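Local coordinates for Dps family protein (Staphylococcus aureus subsp. aureus, PDB 2D5K) that forms a twelve-subunit, ferritin-like cage that, as in other Dps proteins, probably oxidises and stores iron and can compact the bacterial nucleoid, at residues V43-E46 and E47-N50; L26-F29 and H30-K34; L59-R62 and I63-V66; S53-V56 and D57-A60. All blocks are in the same frame, centred on the assembly; numbering follows the deposited sequence.

How the contacts relate
Each of the four contacts is local, along about two turns of a helix of one four-helix bundle, and contacts 2 and 3 run on past its end. Contacts 1, 4 and 3 follow one another along helix 38-65, the last two sharing L59 and A60; contact 2 ends helix 5-32 and touches contact 1. Contacts 2 and 3 are largely buried; contacts 1 and 4 are part core, part surface. Their chemistry differs: aromatic rings and an asparagine in contact 2, a guanidinium against valine in contact 3, a glutamate over a tyrosine ring and another beside a lysine chain in contact 1, mainly backbone carbonyls in contact 4. All four reach the third subunit, contact 1 through Y49 alone.

Contact 1. Residues V43-E46 and E47-N50; sequences VKFE and ELYN
E46 lies across the ring of Y49, one helical turn on, and this is the closest side-chain meeting in residues 43-50. Its CA sits over the ring face, 3.6 Å from the centroid of Y49 and 15° off the normal, a CH-pi contact. The chain then runs out over the phenol end, where CG of E46 comes within 3.2 Å of OH of Y49, and the carboxylate ends almost parallel to the ring plane. The ring reaches this place because CG of Y49 stands between its own backbone N and carbonyl carbon (chi1 62°), folding the phenol back along the helix.

E47 leans the other way. Its CG passes 3.2 Å from O of V43, and OE1 lies against the aliphatic part of K44, 3.4 Å from CD; NZ of K44 stays 5.4 Å from OE1, a loose pairing of opposite charges rather than a salt bridge. L48 packs CG on O of K44 at 3.3 Å and meets CE of the same lysine, while its CD1 touches the edge of the F45 ring.

The turn divides its sides among the bundle helices: K44 and L48 pack on H139 and F143 of helix 123-147, F45 reaches helix 92-120, and Y49 stacks on H27 and meets H30 edge-to-face on helix 5-32.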
loop_
_atom_site.group_PDB
_atom_site.type_symbol
_atom_site.label_atom_id
_atom_site.label_comp_id
_atom_site.label_asym_id
_atom_site.label_seq_id
_atom_site.Cartn_x
_atom_site.Cartn_y
_atom_site.Cartn_z
ATOM N N VAL B 43 19.232 -12.914 -9.006
ATOM C CA VAL B 43 17.935 -12.704 -8.381
ATOM C C VAL B 43 17.181 -14.012 -8.171
ATOM O O VAL B 43 16.645 -14.256 -7.092
ATOM C CB VAL B 43 17.056 -11.755 -9.225
ATOM C CG1 VAL B 43 15.655 -11.677 -8.632
ATOM C CG2 VAL B 43 17.687 -10.376 -9.265
ATOM N N LYS B 44 17.141 -14.858 -9.195
ATOM C CA LYS B 44 16.430 -16.130 -9.088
ATOM C C LYS B 44 16.933 -16.974 -7.918
ATOM O O LYS B 44 16.140 -17.592 -7.209
ATOM C CB LYS B 44 16.556 -16.933 -10.390
ATOM C CG LYS B 44 15.749 -18.227 -10.373
ATOM C CD LYS B 44 14.270 -17.937 -10.127
ATOM C CE LYS B 44 13.491 -19.193 -9.742
ATOM N NZ LYS B 44 13.381 -20.197 -10.841
ATOM N N PHE B 45 18.245 -17.006 -7.711
ATOM C CA PHE B 45 18.790 -17.791 -6.610
ATOM C C PHE B 45 18.343 -17.241 -5.258
ATOM O O PHE B 45 18.178 -18.001 -4.303
ATOM C CB PHE B 45 20.321 -17.853 -6.686
ATOM C CG PHE B 45 20.838 -18.619 -7.880
ATOM C CD1 PHE B 45 20.135 -19.711 -8.382
ATOM C CD2 PHE B 45 22.031 -18.254 -8.493
ATOM C CE1 PHE B 45 20.614 -20.429 -9.481
ATOM C CE2 PHE B 45 22.518 -18.965 -9.588
ATOM C CZ PHE B 45 21.807 -20.053 -10.082
ATOM N N GLU B 46 18.141 -15.927 -5.172
ATOM C CA GLU B 46 17.684 -15.331 -3.917
ATOM C C GLU B 46 16.223 -15.700 -3.682
ATOM O O GLU B 46 15.826 -16.011 -2.563
ATOM C CB GLU B 46 17.825 -13.806 -3.937
ATOM C CG GLU B 46 17.459 -13.175 -2.591
ATOM C CD GLU B 46 17.725 -11.684 -2.523
ATOM O OE1 GLU B 46 18.685 -11.213 -3.169
ATOM O OE2 GLU B 46 16.983 -10.986 -1.797
ATOM N N GLU B 47 15.422 -15.665 -4.739
ATOM C CA GLU B 47 14.014 -16.022 -4.610
ATOM C C GLU B 47 13.943 -17.461 -4.112
ATOM O O GLU B 47 13.105 -17.807 -3.277
ATOM C CB GLU B 47 13.304 -15.891 -5.959
ATOM C CG GLU B 47 13.493 -14.523 -6.617
ATOM C CD GLU B 47 12.696 -14.361 -7.903
ATOM O OE1 GLU B 47 12.617 -15.330 -8.688
ATOM O OE2 GLU B 47 12.159 -13.257 -8.134
ATOM N N LEU B 48 14.842 -18.297 -4.621
ATOM C CA LEU B 48 14.883 -19.694 -4.219
ATOM C C LEU B 48 15.301 -19.896 -2.767
ATOM O O LEU B 48 14.695 -20.711 -2.070
ATOM C CB LEU B 48 15.812 -20.489 -5.148
ATOM C CG LEU B 48 15.254 -20.671 -6.563
ATOM C CD1 LEU B 48 16.311 -21.279 -7.471
ATOM C CD2 LEU B 48 14.012 -21.559 -6.506
ATOM N N TYR B 49 16.324 -19.191 -2.284
ATOM C CA TYR B 49 16.668 -19.428 -0.893
ATOM C C TYR B 49 15.639 -18.820 0.054
ATOM O O TYR B 49 15.464 -19.312 1.162
ATOM C CB TYR B 49 18.117 -19.012 -0.536
ATOM C CG TYR B 49 18.549 -17.559 -0.669
ATOM C CD1 TYR B 49 17.933 -16.536 0.060
ATOM C CD2 TYR B 49 19.658 -17.231 -1.449
ATOM C CE1 TYR B 49 18.430 -15.217 0.014
ATOM C CE2 TYR B 49 20.155 -15.930 -1.503
ATOM C CZ TYR B 49 19.543 -14.930 -0.772
ATOM O OH TYR B 49 20.059 -13.651 -0.838
ATOM N N ASN B 50 14.934 -17.780 -0.383
ATOM C CA ASN B 50 13.900 -17.206 0.475
ATOM C C ASN B 50 12.785 -18.248 0.591
ATOM O O ASN B 50 12.182 -18.425 1.653
ATOM C CB ASN B 50 13.340 -15.909 -0.116
ATOM C CG ASN B 50 14.263 -14.723 0.101
ATOM O OD1 ASN B 50 15.048 -14.697 1.050
ATOM N ND2 ASN B 50 14.158 -13.725 -0.771
#

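Contact 2. Residues L26-F29 and H30-K34; sequences LHNF and HWYVK
The W31 indole carries H27 on one face: O of H27 sits 3.1 Å above the ring plane near the rim, and CB of H27 lies over the six-membered ring on the same side, 3.9 Å from its centroid, as a CH-pi contact. The imidazole comes in beyond CB and turns its edge to that face, an offset edge-to-face pair with planes at 69° and CD2 of H27 3.6 Å from CZ2 of W31. These residues form the last turns of helix 5-32, the first helix of the ferritin-like four-helix bundle.

One step along, N28 packs beside the Y32 ring, at CD2. With its CG trans to the backbone N (chi1 180°), the asparagine swings toward the helix end, and its amide meets the phenol obliquely, the planes 41° apart and OD1 of N28 3.4 Å from CD2 of Y32. The backbone O of N28 lies at the edge of the same ring.

The polar ends are bonded outside the turn: ND1 of H27 to O of Y23, ND1 of H30 to O of H42 and, in the third subunit, NE1 of W31 and, weakly, NE2 of H30 to OD1 of D57, ND2 of N28 to O of G72 and OH of Y32 to O of P70. This end of the helix thus contributes to a subunit interface, beside the place where Dps relatives hold their ferroxidase iron.

V33 leaves helical geometry, yet its N still bonds to O of F29 at 3.0 Å, after the straighter bond of 2.8 Å from N of Y32 to O of N28.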
loop_
_atom_site.group_PDB
_atom_site.type_symbol
_atom_site.label_atom_id
_atom_site.label_comp_id
_atom_site.label_asym_id
_atom_site.label_seq_id
_atom_site.Cartn_x
_atom_site.Cartn_y
_atom_site.Cartn_z
ATOM N N LEU B 26 22.380 -22.105 -2.159
ATOM C CA LEU B 26 21.758 -21.101 -3.013
ATOM C C LEU B 26 22.393 -19.730 -2.785
ATOM O O LEU B 26 22.420 -18.908 -3.691
ATOM C CB LEU B 26 20.246 -21.049 -2.775
ATOM C CG LEU B 26 19.476 -22.215 -3.401
ATOM C CD1 LEU B 26 18.084 -22.316 -2.787
ATOM C CD2 LEU B 26 19.385 -22.015 -4.908
ATOM N N HIS B 27 22.895 -19.478 -1.577
ATOM C CA HIS B 27 23.569 -18.212 -1.309
ATOM C C HIS B 27 24.882 -18.240 -2.078
ATOM O O HIS B 27 25.282 -17.251 -2.690
ATOM C CB HIS B 27 23.866 -18.036 0.183
ATOM C CG HIS B 27 22.766 -17.362 0.939
ATOM N ND1 HIS B 27 21.589 -17.999 1.271
ATOM C CD2 HIS B 27 22.654 -16.096 1.407
ATOM C CE1 HIS B 27 20.800 -17.153 1.912
ATOM N NE2 HIS B 27 21.423 -15.992 2.008
ATOM N N ASN B 28 25.547 -19.390 -2.040
ATOM C CA ASN B 28 26.813 -19.573 -2.740
ATOM C C ASN B 28 26.623 -19.275 -4.227
ATOM O O ASN B 28 27.381 -18.502 -4.817
ATOM C CB ASN B 28 27.307 -21.010 -2.536
ATOM C CG ASN B 28 28.620 -21.291 -3.245
ATOM O OD1 ASN B 28 28.712 -21.191 -4.467
ATOM N ND2 ASN B 28 29.648 -21.649 -2.473
ATOM N N PHE B 29 25.603 -19.876 -4.835
ATOM C CA PHE B 29 25.351 -19.652 -6.256
ATOM C C PHE B 29 24.965 -18.194 -6.505
ATOM O O PHE B 29 25.356 -17.601 -7.505
ATOM C CB PHE B 29 24.258 -20.604 -6.762
ATOM C CG PHE B 29 24.690 -22.054 -6.828
ATOM C CD1 PHE B 29 25.988 -22.431 -6.479
ATOM C CD2 PHE B 29 23.798 -23.040 -7.241
ATOM C CE1 PHE B 29 26.390 -23.768 -6.538
ATOM C CE2 PHE B 29 24.189 -24.380 -7.306
ATOM C CZ PHE B 29 25.491 -24.741 -6.952
ATOM N N HIS B 30 24.199 -17.630 -5.577
ATOM C CA HIS B 30 23.757 -16.239 -5.640
ATOM C C HIS B 30 24.976 -15.309 -5.681
ATOM O O HIS B 30 24.988 -14.312 -6.403
ATOM C CB HIS B 30 22.885 -15.968 -4.399
ATOM C CG HIS B 30 22.588 -14.523 -4.131
ATOM N ND1 HIS B 30 21.743 -13.770 -4.918
ATOM C CD2 HIS B 30 22.941 -13.726 -3.093
ATOM C CE1 HIS B 30 21.583 -12.575 -4.375
ATOM N NE2 HIS B 30 22.299 -12.523 -3.267
ATOM N N TRP B 31 26.013 -15.654 -4.921
ATOM C CA TRP B 31 27.217 -14.832 -4.858
ATOM C C TRP B 31 28.229 -15.083 -5.965
ATOM O O TRP B 31 28.812 -14.145 -6.510
ATOM C CB TRP B 31 27.940 -15.043 -3.518
ATOM C CG TRP B 31 27.130 -14.684 -2.306
ATOM C CD1 TRP B 31 26.225 -13.669 -2.196
ATOM C CD2 TRP B 31 27.177 -15.322 -1.023
ATOM N NE1 TRP B 31 25.700 -13.637 -0.923
ATOM C CE2 TRP B 31 26.269 -14.639 -0.183
ATOM C CE3 TRP B 31 27.900 -16.404 -0.502
ATOM C CZ2 TRP B 31 26.061 -15.004 1.154
ATOM C CZ3 TRP B 31 27.694 -16.770 0.831
ATOM C CH2 TRP B 31 26.779 -16.068 1.640
ATOM N N TYR B 32 28.438 -16.354 -6.288
ATOM C CA TYR B 32 29.440 -16.741 -7.272
ATOM C C TYR B 32 29.037 -16.866 -8.735
ATOM O O TYR B 32 29.898 -17.094 -9.588
ATOM C CB TYR B 32 30.093 -18.048 -6.814
ATOM C CG TYR B 32 30.977 -17.892 -5.595
ATOM C CD1 TYR B 32 32.215 -17.257 -5.688
ATOM C CD2 TYR B 32 30.580 -18.384 -4.349
ATOM C CE1 TYR B 32 33.042 -17.117 -4.574
ATOM C CE2 TYR B 32 31.400 -18.248 -3.227
ATOM C CZ TYR B 32 32.633 -17.615 -3.350
ATOM O OH TYR B 32 33.461 -17.494 -2.256
ATOM N N VAL B 33 27.750 -16.725 -9.038
ATOM C CA VAL B 33 27.307 -16.845 -10.423
ATOM C C VAL B 33 27.960 -15.777 -11.294
ATOM O O VAL B 33 28.124 -14.629 -10.877
ATOM C CB VAL B 33 25.763 -16.743 -10.536
ATOM C CG1 VAL B 33 25.296 -15.326 -10.219
ATOM C CG2 VAL B 33 25.316 -17.168 -11.933
ATOM N N LYS B 34 28.354 -16.165 -12.503
ATOM C CA LYS B 34 28.999 -15.239 -13.423
ATOM C C LYS B 34 28.505 -15.438 -14.849
ATOM O O LYS B 34 27.856 -16.437 -15.156
ATOM C CB LYS B 34 30.516 -15.421 -13.367
ATOM C CG LYS B 34 31.097 -15.148 -11.985
ATOM C CD LYS B 34 32.605 -15.249 -11.965
ATOM C CE LYS B 34 33.133 -15.066 -10.551
ATOM N NZ LYS B 34 32.640 -13.802 -9.924
#

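Contact 3. Residues L59-R62 and I63-V66; sequences LAER and ILAV
Torsions in both residues bring R62 and V66 together. The arginine starts with CG trans to the backbone N (chi1 170°) and bends at chi2 (55°), which carries the guanidinium forward alongside the last turn; V66 turns CG1 opposite its carbonyl carbon and so presents that methyl to the flat group. The site is the last turn of helix 38-65, the second long helix of the ferritin-like four-helix bundle, and V66 is the first residue to leave it.

CG1 of V66 rests over one guanidinium face, off centre, 3.4 Å from CZ of R62, and the two side chains run about at right angles. A65 adds its CB obliquely, 3.9 Å from NH1 of R62. All three guanidinium nitrogens have polar partners, which fix the group's rotation: NH2 forms a salt bridge to D122, NE bonds to OG of S125, and NH1 forms a salt bridge to D137 of the fifth subunit. The arginine thus ties the helix end to the start of helix 123-147 and to the fifth subunit.

The other side chains lie along the backbone carbonyls of the preceding turn. CG1 of I63 stands 3.3 Å from O of L59, and CG of L64 is equally near O of A60. L64 also touches the aliphatic part of E61, whose OE2 bonds to H42 of the third subunit, at what is probably the ferroxidase site in Dps proteins. At the end of the helix the bonding weakens: N of V66 makes only a weak bond to O of R62, 3.0 Å long and bent to 127°.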
loop_
_atom_site.group_PDB
_atom_site.type_symbol
_atom_site.label_atom_id
_atom_site.label_comp_id
_atom_site.label_asym_id
_atom_site.label_seq_id
_atom_site.Cartn_x
_atom_site.Cartn_y
_atom_site.Cartn_z
ATOM N N LEU B 59 7.983 -26.890 7.766
ATOM C CA LEU B 59 8.134 -28.293 8.118
ATOM C C LEU B 59 8.628 -28.482 9.547
ATOM O O LEU B 59 8.207 -29.412 10.236
ATOM C CB LEU B 59 9.071 -28.993 7.123
ATOM C CG LEU B 59 8.634 -28.941 5.652
ATOM C CD1 LEU B 59 9.399 -29.988 4.865
ATOM C CD2 LEU B 59 7.139 -29.203 5.525
ATOM N N ALA B 60 9.512 -27.602 10.005
ATOM C CA ALA B 60 10.019 -27.708 11.367
ATOM C C ALA B 60 8.895 -27.498 12.384
ATOM O O ALA B 60 8.822 -28.207 13.387
ATOM C CB ALA B 60 11.124 -26.685 11.602
ATOM N N GLU B 61 8.019 -26.530 12.130
ATOM C CA GLU B 61 6.927 -26.267 13.063
ATOM C C GLU B 61 5.821 -27.312 12.975
ATOM O O GLU B 61 4.986 -27.410 13.872
ATOM C CB GLU B 61 6.364 -24.861 12.855
ATOM C CG GLU B 61 7.433 -23.781 12.997
ATOM C CD GLU B 61 6.871 -22.424 13.362
ATOM O OE1 GLU B 61 5.754 -22.092 12.916
ATOM O OE2 GLU B 61 7.563 -21.679 14.088
ATOM N N ARG B 62 5.808 -28.089 11.896
ATOM C CA ARG B 62 4.816 -29.151 11.772
ATOM C C ARG B 62 5.318 -30.280 12.660
ATOM O O ARG B 62 4.544 -30.919 13.373
ATOM C CB ARG B 62 4.692 -29.639 10.325
ATOM C CG ARG B 62 3.841 -30.910 10.179
ATOM C CD ARG B 62 2.448 -30.731 10.798
ATOM N NE ARG B 62 1.687 -31.984 10.812
ATOM C CZ ARG B 62 0.552 -32.159 11.481
ATOM N NH1 ARG B 62 0.038 -31.162 12.194
ATOM N NH2 ARG B 62 -0.066 -33.335 11.451
ATOM N N ILE B 63 6.627 -30.522 12.613
ATOM C CA ILE B 63 7.238 -31.557 13.434
ATOM C C ILE B 63 6.913 -31.251 14.893
ATOM O O ILE B 63 6.646 -32.158 15.686
ATOM C CB ILE B 63 8.776 -31.598 13.246
ATOM C CG1 ILE B 63 9.116 -32.145 11.854
ATOM C CG2 ILE B 63 9.412 -32.472 14.312
ATOM C CD1 ILE B 63 10.601 -32.171 11.547
ATOM N N LEU B 64 6.932 -29.968 15.239
ATOM C CA LEU B 64 6.621 -29.545 16.600
ATOM C C LEU B 64 5.146 -29.813 16.887
ATOM O O LEU B 64 4.783 -30.261 17.976
ATOM C CB LEU B 64 6.926 -28.053 16.769
ATOM C CG LEU B 64 8.397 -27.648 16.617
ATOM C CD1 LEU B 64 8.509 -26.137 16.466
ATOM C CD2 LEU B 64 9.195 -28.138 17.820
ATOM N N ALA B 65 4.301 -29.551 15.895
ATOM C CA ALA B 65 2.864 -29.751 16.033
ATOM C C ALA B 65 2.482 -31.219 16.247
ATOM O O ALA B 65 1.388 -31.508 16.732
ATOM C CB ALA B 65 2.139 -29.188 14.810
ATOM N N VAL B 66 3.370 -32.142 15.882
ATOM C CA VAL B 66 3.092 -33.566 16.075
ATOM C C VAL B 66 3.926 -34.130 17.223
ATOM O O VAL B 66 4.031 -35.347 17.396
ATOM C CB VAL B 66 3.354 -34.398 14.789
ATOM C CG1 VAL B 66 2.453 -33.910 13.672
ATOM C CG2 VAL B 66 4.819 -34.309 14.377
#

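Contact 4. Residues S53-V56 and D57-A60; sequences SQYV and DELA
E58 leans its CB against the preceding turn, 3.4 Å from O of Q54 and 3.7 Å from O of Y55. From there CG takes the position trans to the backbone N (chi1 175°), and the extended chain runs back alongside Y55. At the tip OE1 comes to the edge of the Y55 ring, near its plane, 4.3 Å from CD1, a loose approach.

The same turn holds D57, whose CB sits 3.7 Å from O of S53 and whose CG is likewise anti to its backbone N. Its OD1 accepts a hydrogen bond from W31 of the third subunit, with H30 of that subunit packed beside it. S53 instead turns OG back to O of N50, a bond within the helix.

L59 sets CG 3.4 Å from O of Y55, and the Y55 carbonyl takes an almost straight bond from N of L59, at 174°. CB of A60 closes on O of V56 at 3.0 Å. A60 faces W31 of the third subunit, whereas V56 packs on W19 and T20 of helix 5-32 and Y55 meets W19 edge-to-face.

All four hydrogen bonds between the segments are backbone bonds, and the D57 carboxylate bonds to another subunit. The i to i+4 bonds are kept while D57 is turned to the neighbouring subunit, consistent with the shared, inter-subunit iron site of Dps proteins.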
loop_
_atom_site.group_PDB
_atom_site.type_symbol
_atom_site.label_atom_id
_atom_site.label_comp_id
_atom_site.label_asym_id
_atom_site.label_seq_id
_atom_site.Cartn_x
_atom_site.Cartn_y
_atom_site.Cartn_z
ATOM N N SER B 53 13.875 -21.056 2.968
ATOM C CA SER B 53 13.732 -20.703 4.379
ATOM C C SER B 53 12.290 -20.896 4.835
ATOM O O SER B 53 12.046 -21.308 5.967
ATOM C CB SER B 53 14.175 -19.253 4.623
ATOM O OG SER B 53 13.348 -18.327 3.932
ATOM N N GLN B 54 11.337 -20.600 3.955
ATOM C CA GLN B 54 9.926 -20.770 4.290
ATOM C C GLN B 54 9.613 -22.249 4.525
ATOM O O GLN B 54 8.862 -22.589 5.446
ATOM C CB GLN B 54 9.032 -20.231 3.172
ATOM C CG GLN B 54 9.192 -18.743 2.907
ATOM C CD GLN B 54 8.205 -18.230 1.879
ATOM O OE1 GLN B 54 8.176 -18.695 0.735
ATOM N NE2 GLN B 54 7.382 -17.265 2.282
ATOM N N TYR B 55 10.188 -23.125 3.698
ATOM C CA TYR B 55 9.967 -24.564 3.842
ATOM C C TYR B 55 10.536 -25.075 5.149
ATOM O O TYR B 55 9.890 -25.839 5.866
ATOM C CB TYR B 55 10.632 -25.353 2.709
ATOM C CG TYR B 55 9.982 -25.207 1.360
ATOM C CD1 TYR B 55 8.595 -25.165 1.233
ATOM C CD2 TYR B 55 10.758 -25.146 0.201
ATOM C CE1 TYR B 55 7.993 -25.062 -0.015
ATOM C CE2 TYR B 55 10.165 -25.045 -1.052
ATOM C CZ TYR B 55 8.785 -25.003 -1.150
ATOM O OH TYR B 55 8.194 -24.899 -2.383
ATOM N N VAL B 56 11.765 -24.666 5.442
ATOM C CA VAL B 56 12.433 -25.090 6.659
ATOM C C VAL B 56 11.591 -24.779 7.893
ATOM O O VAL B 56 11.436 -25.624 8.776
ATOM C CB VAL B 56 13.819 -24.414 6.792
ATOM C CG1 VAL B 56 14.403 -24.672 8.173
ATOM C CG2 VAL B 56 14.759 -24.967 5.728
ATOM N N ASP B 57 11.040 -23.573 7.945
ATOM C CA ASP B 57 10.230 -23.173 9.087
ATOM C C ASP B 57 8.892 -23.908 9.120
ATOM O O ASP B 57 8.460 -24.373 10.179
ATOM C CB ASP B 57 9.995 -21.663 9.060
ATOM C CG ASP B 57 9.466 -21.133 10.379
ATOM O OD1 ASP B 57 10.105 -21.389 11.421
ATOM O OD2 ASP B 57 8.420 -20.456 10.372
ATOM N N GLU B 58 8.240 -24.017 7.966
ATOM C CA GLU B 58 6.951 -24.697 7.890
ATOM C C GLU B 58 7.044 -26.147 8.343
ATOM O O GLU B 58 6.277 -26.592 9.197
ATOM C CB GLU B 58 6.398 -24.665 6.460
ATOM C CG GLU B 58 5.099 -25.467 6.307
ATOM C CD GLU B 58 4.680 -25.664 4.862
ATOM O OE1 GLU B 58 5.535 -26.063 4.045
ATOM O OE2 GLU B 58 3.490 -25.434 4.549
ATOM N N LEU B 59 7.983 -26.890 7.766
ATOM C CA LEU B 59 8.134 -28.293 8.118
ATOM C C LEU B 59 8.628 -28.482 9.547
ATOM O O LEU B 59 8.207 -29.412 10.236
ATOM C CB LEU B 59 9.071 -28.993 7.123
ATOM C CG LEU B 59 8.634 -28.941 5.652
ATOM C CD1 LEU B 59 9.399 -29.988 4.865
ATOM C CD2 LEU B 59 7.139 -29.203 5.525
ATOM N N ALA B 60 9.512 -27.602 10.005
ATOM C CA ALA B 60 10.019 -27.708 11.367
ATOM C C ALA B 60 8.895 -27.498 12.384
ATOM O O ALA B 60 8.822 -28.207 13.387
ATOM C CB ALA B 60 11.124 -26.685 11.602
#